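Local coordinates for uncharacterized protein BF1531 (Bacteroides fragilis, PDB 3SLR) that is of unknown function but binds magnesium in a phosphatase-like domain and may act as a hydrolase on ester bonds, at residues 223-228 and 262-267. Sequence-based numbering, arbitrary orientation.
Sequences KCLILD and QEWVKK. With MG (magnesium ion), chain B; MG (magnesium ion), chain C.
Leu225 and Leu227 of strand 224-227 face Val265 and Trp264 of helix 255-270, which lies over the sheet and runs roughly antiparallel to the strand, at 149° with the segment axes 11.0 Å apart. Val265 faces the gap between the two leucines and gives one methyl to each. Its CG1, anti to the backbone N (chi1 174°), meets Leu227 CD1 tip to tip at 3.9 Å, while CG2 lies 4.1 Å from Leu225 CD2, where the two side chains cross at about a right angle. That same Leu225 methyl also approaches the Trp264 ring obliquely, 4.2 Å from CZ3; the indole starts off to one side of the strand and swings its six-membered ring back to it, and beyond it rests on Leu364 and Leu367 of helix 363-368. The contact is purely apolar, and Ile275 on the neighbouring strand 274-280 touches both Leu227 and Val265.

Strand 224-227 is an inner strand of a parallel four-stranded sheet, between 274-280 and 331-334; with helix 255-270 and strand 274-280 it makes a beta-alpha-beta crossover in the HAD-like, phosphatase-type domain of this construct, the N-terminal part of a longer protein. Its C-terminal end leads into Asp228, the first aspartate of what looks like the DxDx(T/V) motif of HAD-type phosphatases. The Asp228 carboxylate bridges two magnesium ions, OD2 binding one at 2.2 Å and OD1 the other at 2.4 Å; the OD2-bound magnesium is also held by Asp230 O and Asp336 OD1. Water 2 is a second bridge between the metals, and Thr232 OG1 hydrogen-bonds to Asp228 OD2.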
# COMPACT_ATOMS: atom_id res chain seq x y z
N LYS A 223 -2.13 12.67 -5.55
CA LYS A 223 -3.39 13.28 -5.94
C LYS A 223 -3.62 13.21 -7.44
O LYS A 223 -4.71 13.51 -7.92
CB LYS A 223 -3.41 14.75 -5.51
CG LYS A 223 -3.51 14.95 -4.00
CD LYS A 223 -3.46 16.43 -3.66
CE LYS A 223 -2.19 16.74 -2.89
NZ LYS A 223 -2.01 15.83 -1.74
N CYS A 224 -2.58 12.82 -8.18
CA CYS A 224 -2.61 12.91 -9.64
C CYS A 224 -1.76 11.83 -10.30
O CYS A 224 -0.64 11.56 -9.87
CB CYS A 224 -2.13 14.30 -10.07
SG CYS A 224 -1.86 14.52 -11.85
N LEU A 225 -2.32 11.23 -11.35
CA LEU A 225 -1.62 10.25 -12.18
C LEU A 225 -1.47 10.81 -13.60
O LEU A 225 -2.46 11.18 -14.22
CB LEU A 225 -2.39 8.93 -12.20
CG LEU A 225 -1.84 7.83 -13.12
CD1 LEU A 225 -0.45 7.41 -12.67
CD2 LEU A 225 -2.76 6.61 -13.20
N ILE A 226 -0.23 10.88 -14.09
CA ILE A 226 0.06 11.37 -15.44
C ILE A 226 0.45 10.19 -16.31
O ILE A 226 1.35 9.42 -15.95
CB ILE A 226 1.23 12.38 -15.43
CG1 ILE A 226 0.91 13.53 -14.50
CG2 ILE A 226 1.52 12.88 -16.87
CD1 ILE A 226 2.14 14.38 -14.16
N LEU A 227 -0.22 10.05 -17.45
CA LEU A 227 -0.05 8.88 -18.30
C LEU A 227 0.56 9.21 -19.66
O LEU A 227 0.12 10.12 -20.34
CB LEU A 227 -1.41 8.23 -18.55
CG LEU A 227 -2.14 7.73 -17.31
CD1 LEU A 227 -3.62 7.49 -17.61
CD2 LEU A 227 -1.47 6.47 -16.76
N ASP A 228 1.56 8.44 -20.05
CA ASP A 228 1.94 8.39 -21.45
C ASP A 228 0.83 7.60 -22.19
O ASP A 228 0.02 6.94 -21.55
CB ASP A 228 3.30 7.70 -21.58
CG ASP A 228 3.68 7.43 -23.02
OD1 ASP A 228 3.85 8.40 -23.78
OD2 ASP A 228 3.79 6.24 -23.37
N GLN A 262 -6.38 0.04 -17.96
CA GLN A 262 -7.25 1.22 -18.06
C GLN A 262 -8.37 1.17 -17.03
O GLN A 262 -8.79 2.19 -16.52
CB GLN A 262 -7.85 1.37 -19.45
CG GLN A 262 -6.89 1.88 -20.49
CD GLN A 262 -7.59 2.24 -21.79
OE1 GLN A 262 -8.75 2.66 -21.79
NE2 GLN A 262 -6.87 2.11 -22.89
N GLU A 263 -8.85 -0.04 -16.72
CA GLU A 263 -9.89 -0.19 -15.70
C GLU A 263 -9.40 0.22 -14.30
O GLU A 263 -10.16 0.74 -13.49
CB GLU A 263 -10.43 -1.63 -15.69
CG GLU A 263 -11.23 -1.93 -16.95
CD GLU A 263 -11.52 -3.42 -17.13
OE1 GLU A 263 -10.94 -4.25 -16.40
OE2 GLU A 263 -12.33 -3.74 -18.03
N TRP A 264 -8.13 -0.05 -14.03
CA TRP A 264 -7.50 0.39 -12.79
C TRP A 264 -7.43 1.93 -12.76
O TRP A 264 -7.73 2.55 -11.74
CB TRP A 264 -6.09 -0.21 -12.70
CG TRP A 264 -5.32 0.09 -11.43
CD1 TRP A 264 -5.49 -0.48 -10.21
CD2 TRP A 264 -4.24 1.02 -11.29
NE1 TRP A 264 -4.59 0.04 -9.31
CE2 TRP A 264 -3.81 0.96 -9.95
CE3 TRP A 264 -3.59 1.90 -12.17
CZ2 TRP A 264 -2.76 1.74 -9.46
CZ3 TRP A 264 -2.55 2.67 -11.68
CH2 TRP A 264 -2.15 2.59 -10.33
N VAL A 265 -7.05 2.52 -13.88
CA VAL A 265 -6.97 3.99 -13.96
C VAL A 265 -8.35 4.59 -13.73
O VAL A 265 -8.51 5.59 -13.02
CB VAL A 265 -6.37 4.44 -15.28
CG1 VAL A 265 -6.41 5.98 -15.42
CG2 VAL A 265 -4.93 3.92 -15.40
N LYS A 266 -9.35 3.96 -14.33
CA LYS A 266 -10.74 4.39 -14.18
C LYS A 266 -11.16 4.41 -12.71
O LYS A 266 -11.85 5.33 -12.28
CB LYS A 266 -11.66 3.46 -14.98
CG LYS A 266 -13.14 3.80 -14.87
CD LYS A 266 -13.98 2.88 -15.76
CE LYS A 266 -15.37 3.45 -16.01
NZ LYS A 266 -16.39 2.80 -15.15
N LYS A 267 -10.76 3.39 -11.95
CA LYS A 267 -11.06 3.38 -10.52
C LYS A 267 -10.40 4.56 -9.78
O LYS A 267 -11.01 5.16 -8.90
CB LYS A 267 -10.67 2.05 -9.86
CG LYS A 267 -11.63 0.91 -10.19
CD LYS A 267 -11.24 -0.37 -9.43
CE LYS A 267 -9.95 -1.00 -9.98
NZ LYS A 267 -9.66 -2.32 -9.29
MG MG B . 5.20 5.30 -24.82
MG MG C . 4.01 8.38 -26.20
O HOH W 1 6.78 4.01 -26.19
O HOH W 2 5.40 6.66 -26.54
O HOH W 3 6.89 6.84 -24.15
O HOH W 4 4.40 8.39 -28.45
O HOH W 5 5.45 9.88 -25.50